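Local structure of glucosamine kinase (Streptacidiphilus jiangxiensis, 6HWJ) at residues A220-L225 and G304-A309; A227-A232 and Y313-F318. The protein catalyses the ATP-dependent, magnesium-requiring phosphorylation of D-glucosamine to D-glucosamine 6-phosphate and, less efficiently, also acts on glucose. All coordinates share one frame; numbering follows the deposited sequence.

Interaction 1. Residues A220-L225 and G304-A309; sequences AQLGTL and GQILRA. With MG (magnesium ion), chain C.
Behind the magnesium site of this kinase, the strand that follows the metal ligand Gln305 is packed against helix 212-234 through a single residue, Ile306, which meets Leu222 and Leu225 of the helix. Both branches of the isoleucine meet Leu222: CG2 of Ile306 lies 3.8 Å from CD2 of Leu222, and CG1 is almost as near to that methyl; the two side chains run past one another in opposite directions. The longer branch goes on toward the next turn of the helix, where CD1 of Ile306 comes within 4.4 Å of CD2 of Leu225. Chi1 of -51° sets CG1 beside the backbone N and CG2 anti to it, and chi2 directs CD1; a beta-branched residue can in this way serve two leucines at once. The leucines, three positions apart, lie on one flank of the helix, and their forked ends span the distance from helix to strand: the nearest CA atoms, those of Leu222 and Ile306, are 8.6 Å apart. Trp197 and Phe376 cover Leu222 from two other helices, and Tyr313 and Val315 of the adjoining strand touch Ile306.

One residue earlier the chemistry changes. Gln305, bent at chi2 (-70°), holds OE1 2.1 Å from the magnesium ion, while its NE2 donates to the backbone O of Asp300, a glucosamine-binding residue. With both ends of the amide engaged, its rotation is fixed and the oxygen faces the metal. The carbonyl O of Gly304 takes a hydrogen bond of 2.8 Å from one of the ion's waters. No hydrogen bond crosses between 220-225 and 304-309, so dispersion and burial of methyl groups hold this contact, whereas Gln305 next door is held by a metal bond and a hydrogen bond.

Interaction 2. Residues A227-A232 and Y313-F318; sequences ARMHAA and YAVVDF. With MG (magnesium ion), chain C; MG (magnesium ion), chain F.
A thioether sulfur pointing at the rim of an aromatic ring is the distinctive feature here: SD of Met229 approaches Phe318 at its edge, 4.2 Å from CE1. The sulfur sits 5.3 Å from the ring centroid and 79° off the ring normal, close to the ring plane, making an edge-on Met-aromatic contact in which the polarisable sulfur faces the ring's C-H rim. Methionine suits the place because its unbranched chain can bridge a wide gap. Its first two torsions are extended (chi1 -177°), carrying the sulfur straight out from the helix, and only chi3 bends to turn the terminal methyl aside. The same sulfur also packs against CG1 of Val315 at 4.4 Å.

Helix 212-234 thus meets the end of strand 312-315 and the turn that leaves it, with Leu155 of helix 148-157 lining both Met229 and Phe318. Between Val315 and Phe318 the chain turns its acidic residue the other way, toward the metals. Asp317 bridges two magnesium ions: OD1 binds one at 2.2 Å, and OD2 binds the other, shared with Gln305, at 2.2 Å. A water on the first ion donates a 2.5 Å hydrogen bond to OD2.

In the fold
From the N terminus, past two antiparallel sheets, helix 212-234 is the first element to take part, supplying 220-225 and, about two turns further on, 227-232. After a largely helical excursion the chain returns through 304-309 and 313-318, which hold most of the adjacent antiparallel strands 306-309 and 312-315 of a three-stranded sheet. Interaction 1 closes a loop of 78 intervening residues and interaction 2 one of 80; the segments alternate, so the loops cross. Their centres lie 9 Å apart, joined by probable backbone hydrogen bonds, Leu307 N to Ala314 O and Val316 N to Gln305 O. Together they tie one helix to a strand pair flanked by Gln305 and Asp317, which share a magnesium ion.

Interaction 1. Residues A220-L225 and G304-A309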
loop_
_atom_site.group_PDB
_atom_site.type_symbol
_atom_site.label_atom_id
_atom_site.label_comp_id
_atom_site.label_asym_id
_atom_site.label_seq_id
_atom_site.Cartn_x
_atom_site.Cartn_y
_atom_site.Cartn_z
ATOM N N ALA A 220 -9.685 -17.212 -6.143
ATOM C CA ALA A 220 -8.642 -17.879 -6.915
ATOM C C ALA A 220 -7.883 -16.899 -7.785
ATOM O O ALA A 220 -6.660 -17.017 -7.942
ATOM C CB ALA A 220 -9.238 -19.000 -7.783
ATOM N N GLN A 221 -8.582 -15.939 -8.394
ATOM C CA GLN A 221 -7.881 -14.941 -9.196
ATOM C C GLN A 221 -6.968 -14.075 -8.332
ATOM O O GLN A 221 -5.863 -13.722 -8.760
ATOM C CB GLN A 221 -8.892 -14.093 -9.958
ATOM C CG GLN A 221 -9.774 -14.938 -10.849
ATOM C CD GLN A 221 -10.603 -14.119 -11.827
ATOM O OE1 GLN A 221 -11.719 -13.724 -11.522
ATOM N NE2 GLN A 221 -10.051 -13.863 -12.981
ATOM N N LEU A 222 -7.401 -13.753 -7.113
ATOM C CA LEU A 222 -6.554 -13.015 -6.181
ATOM C C LEU A 222 -5.312 -13.817 -5.815
ATOM O O LEU A 222 -4.212 -13.263 -5.704
ATOM C CB LEU A 222 -7.333 -12.648 -4.921
ATOM C CG LEU A 222 -8.392 -11.570 -5.087
ATOM C CD1 LEU A 222 -9.227 -11.419 -3.836
ATOM C CD2 LEU A 222 -7.751 -10.256 -5.441
ATOM N N GLY A 223 -5.460 -15.125 -5.631
ATOM C CA GLY A 223 -4.303 -15.953 -5.339
ATOM C C GLY A 223 -3.313 -15.973 -6.484
ATOM O O GLY A 223 -2.107 -15.881 -6.275
ATOM N N THR A 224 -3.810 -16.097 -7.715
ATOM C CA THR A 224 -2.928 -16.040 -8.873
ATOM C C THR A 224 -2.243 -14.679 -8.979
ATOM O O THR A 224 -1.037 -14.600 -9.277
ATOM C CB THR A 224 -3.738 -16.377 -10.144
ATOM O OG1 THR A 224 -4.074 -17.770 -10.132
ATOM C CG2 THR A 224 -2.958 -16.052 -11.394
ATOM N N LEU A 225 -2.980 -13.601 -8.725
ATOM C CA LEU A 225 -2.403 -12.259 -8.801
ATOM C C LEU A 225 -1.280 -12.085 -7.784
ATOM O O LEU A 225 -0.198 -11.581 -8.118
ATOM C CB LEU A 225 -3.504 -11.200 -8.582
ATOM C CG LEU A 225 -3.099 -9.722 -8.566
ATOM C CD1 LEU A 225 -4.304 -8.834 -8.863
ATOM C CD2 LEU A 225 -2.513 -9.301 -7.198
ATOM N N GLY A 304 -9.141 -4.198 -0.080
ATOM C CA GLY A 304 -9.272 -2.777 -0.377
ATOM C C GLY A 304 -8.197 -2.233 -1.287
ATOM O O GLY A 304 -8.341 -1.105 -1.762
ATOM N N GLN A 305 -7.116 -2.983 -1.509
ATOM C CA GLN A 305 -6.035 -2.559 -2.386
ATOM C C GLN A 305 -6.195 -3.137 -3.788
ATOM O O GLN A 305 -5.295 -2.986 -4.616
ATOM C CB GLN A 305 -4.679 -2.983 -1.831
ATOM C CG GLN A 305 -4.450 -2.685 -0.346
ATOM C CD GLN A 305 -4.305 -1.209 -0.058
ATOM O OE1 GLN A 305 -4.908 -0.358 -0.729
ATOM N NE2 GLN A 305 -3.481 -0.883 0.951
ATOM N N ILE A 306 -7.298 -3.834 -4.055
ATOM C CA ILE A 306 -7.522 -4.471 -5.357
ATOM C C ILE A 306 -8.698 -3.788 -6.034
ATOM O O ILE A 306 -9.838 -3.861 -5.547
ATOM C CB ILE A 306 -7.777 -5.984 -5.230
ATOM C CG1 ILE A 306 -6.682 -6.663 -4.392
ATOM C CG2 ILE A 306 -7.859 -6.603 -6.633
ATOM C CD1 ILE A 306 -5.303 -6.693 -5.034
ATOM N N LEU A 307 -8.429 -3.151 -7.168
ATOM C CA LEU A 307 -9.469 -2.611 -8.022
ATOM C C LEU A 307 -9.933 -3.680 -9.008
ATOM O O LEU A 307 -9.125 -4.475 -9.492
ATOM C CB LEU A 307 -8.949 -1.398 -8.776
ATOM C CG LEU A 307 -8.300 -0.332 -7.888
ATOM C CD1 LEU A 307 -7.696 0.774 -8.749
ATOM C CD2 LEU A 307 -9.286 0.240 -6.901
ATOM N N ARG A 308 -11.241 -3.699 -9.297
ATOM C CA ARG A 308 -11.805 -4.620 -10.274
ATOM C C ARG A 308 -12.758 -3.879 -11.195
ATOM O O ARG A 308 -13.618 -3.131 -10.723
ATOM C CB ARG A 308 -12.545 -5.783 -9.594
ATOM C CG ARG A 308 -12.916 -6.874 -10.561
ATOM C CD ARG A 308 -13.571 -8.048 -9.890
ATOM N NE ARG A 308 -14.968 -7.810 -9.566
ATOM C CZ ARG A 308 -15.752 -8.701 -8.962
ATOM N NH1 ARG A 308 -17.007 -8.402 -8.698
ATOM N NH2 ARG A 308 -15.275 -9.895 -8.636
ATOM N N ALA A 309 -12.596 -4.075 -12.502
ATOM C CA ALA A 309 -13.540 -3.572 -13.493
ATOM C C ALA A 309 -13.511 -4.472 -14.723
ATOM O O ALA A 309 -12.438 -4.792 -15.236
ATOM C CB ALA A 309 -13.203 -2.123 -13.890
HETATM MG MG MG C . -5.243 1.610 -0.138
HETATM O O HOH W 1 -7.382 1.055 -0.194
HETATM O O HOH W 2 -5.636 2.053 -2.092
HETATM O O HOH W 3 -6.056 3.618 0.012
#

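Interaction 2. Residues A227-A232 and Y313-F318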
loop_
_atom_site.group_PDB
_atom_site.type_symbol
_atom_site.label_atom_id
_atom_site.label_comp_id
_atom_site.label_asym_id
_atom_site.label_seq_id
_atom_site.Cartn_x
_atom_site.Cartn_y
_atom_site.Cartn_z
ATOM N N ALA A 227 0.580 -14.362 -6.431
ATOM C CA ALA A 227 1.738 -15.169 -6.812
ATOM C C ALA A 227 2.523 -14.529 -7.948
ATOM O O ALA A 227 3.767 -14.512 -7.927
ATOM C CB ALA A 227 1.300 -16.585 -7.202
ATOM N N ARG A 228 1.824 -13.992 -8.949
ATOM C CA ARG A 228 2.494 -13.263 -10.021
ATOM C C ARG A 228 3.222 -12.039 -9.466
ATOM O O ARG A 228 4.344 -11.721 -9.892
ATOM C CB ARG A 228 1.480 -12.838 -11.084
ATOM C CG ARG A 228 0.860 -13.996 -11.866
ATOM C CD ARG A 228 -0.307 -13.503 -12.731
ATOM N NE ARG A 228 -0.799 -14.578 -13.600
ATOM C CZ ARG A 228 -1.901 -14.495 -14.344
ATOM N NH1 ARG A 228 -2.655 -13.398 -14.315
ATOM N NH2 ARG A 228 -2.259 -15.515 -15.106
ATOM N N MET A 229 2.571 -11.318 -8.558
ATOM C CA MET A 229 3.181 -10.157 -7.911
ATOM C C MET A 229 4.455 -10.560 -7.169
ATOM O O MET A 229 5.524 -9.964 -7.380
ATOM C CB MET A 229 2.161 -9.519 -6.959
ATOM C CG MET A 229 2.630 -8.245 -6.270
ATOM S SD MET A 229 1.364 -7.612 -5.120
ATOM C CE MET A 229 1.568 -8.741 -3.747
ATOM N N HIS A 230 4.375 -11.604 -6.328
ATOM C CA HIS A 230 5.550 -12.004 -5.552
ATOM C C HIS A 230 6.677 -12.515 -6.445
ATOM O O HIS A 230 7.852 -12.222 -6.203
ATOM C CB HIS A 230 5.168 -13.065 -4.518
ATOM C CG HIS A 230 4.392 -12.529 -3.365
ATOM N ND1 HIS A 230 3.640 -13.334 -2.535
ATOM C CD2 HIS A 230 4.257 -11.270 -2.893
ATOM C CE1 HIS A 230 3.078 -12.586 -1.606
ATOM N NE2 HIS A 230 3.433 -11.329 -1.808
ATOM N N ALA A 231 6.347 -13.282 -7.479
ATOM C CA ALA A 231 7.377 -13.795 -8.372
ATOM C C ALA A 231 8.155 -12.658 -9.014
ATOM O O ALA A 231 9.375 -12.743 -9.173
ATOM C CB ALA A 231 6.755 -14.696 -9.443
ATOM N N ALA A 232 7.466 -11.584 -9.392
ATOM C CA ALA A 232 8.137 -10.446 -9.996
ATOM C C ALA A 232 8.966 -9.688 -8.969
ATOM O O ALA A 232 10.098 -9.288 -9.256
ATOM C CB ALA A 232 7.109 -9.490 -10.634
ATOM N N TYR A 313 -8.368 -7.211 -12.741
ATOM C CA TYR A 313 -7.951 -6.903 -11.378
ATOM C C TYR A 313 -6.670 -6.077 -11.393
ATOM O O TYR A 313 -5.766 -6.345 -12.188
ATOM C CB TYR A 313 -7.710 -8.199 -10.576
ATOM C CG TYR A 313 -8.961 -8.997 -10.327
ATOM C CD1 TYR A 313 -9.577 -9.705 -11.344
ATOM C CD2 TYR A 313 -9.538 -9.022 -9.067
ATOM C CE1 TYR A 313 -10.747 -10.443 -11.111
ATOM C CE2 TYR A 313 -10.691 -9.753 -8.821
ATOM C CZ TYR A 313 -11.278 -10.463 -9.828
ATOM O OH TYR A 313 -12.438 -11.158 -9.556
ATOM N N ALA A 314 -6.583 -5.092 -10.497
ATOM C CA ALA A 314 -5.439 -4.184 -10.452
ATOM C C ALA A 314 -5.101 -3.869 -9.000
ATOM O O ALA A 314 -5.946 -3.347 -8.278
ATOM C CB ALA A 314 -5.756 -2.888 -11.214
ATOM N N VAL A 315 -3.870 -4.176 -8.579
ATOM C CA VAL A 315 -3.427 -3.899 -7.213
ATOM C C VAL A 315 -2.820 -2.504 -7.173
ATOM O O VAL A 315 -2.160 -2.058 -8.132
ATOM C CB VAL A 315 -2.447 -4.972 -6.712
ATOM C CG1 VAL A 315 -1.264 -5.112 -7.635
ATOM C CG2 VAL A 315 -1.963 -4.608 -5.271
ATOM N N VAL A 316 -3.079 -1.781 -6.081
ATOM C CA VAL A 316 -2.541 -0.437 -5.891
ATOM C C VAL A 316 -1.997 -0.312 -4.472
ATOM O O VAL A 316 -2.102 -1.240 -3.670
ATOM C CB VAL A 316 -3.595 0.648 -6.153
ATOM C CG1 VAL A 316 -4.101 0.567 -7.571
ATOM C CG2 VAL A 316 -4.757 0.486 -5.192
ATOM N N ASP A 317 -1.394 0.853 -4.181
ATOM C CA ASP A 317 -0.999 1.251 -2.817
ATOM C C ASP A 317 0.232 0.482 -2.342
ATOM O O ASP A 317 0.122 -0.428 -1.516
ATOM C CB ASP A 317 -2.186 1.033 -1.871
ATOM C CG ASP A 317 -2.068 1.844 -0.574
ATOM O OD1 ASP A 317 -0.949 2.268 -0.228
ATOM O OD2 ASP A 317 -3.118 2.043 0.091
ATOM N N PHE A 318 1.413 0.869 -2.830
ATOM C CA PHE A 318 2.662 0.190 -2.525
ATOM C C PHE A 318 3.573 0.965 -1.565
ATOM O O PHE A 318 4.792 0.739 -1.558
ATOM C CB PHE A 318 3.405 -0.097 -3.823
ATOM C CG PHE A 318 2.845 -1.274 -4.589
ATOM C CD1 PHE A 318 3.181 -2.560 -4.231
ATOM C CD2 PHE A 318 1.980 -1.078 -5.650
ATOM C CE1 PHE A 318 2.672 -3.644 -4.922
ATOM C CE2 PHE A 318 1.466 -2.155 -6.341
ATOM C CZ PHE A 318 1.815 -3.435 -5.978
HETATM MG MG MG C . -5.243 1.610 -0.138
HETATM MG MG MG F . -0.605 3.557 1.513
HETATM O O HOH W 4 -2.505 3.026 2.325
HETATM O O HOH W 1 -7.382 1.055 -0.194
HETATM O O HOH W 2 -5.636 2.053 -2.092
HETATM O O HOH W 3 -6.056 3.618 0.012
HETATM O O HOH W 5 -0.249 1.515 2.240
#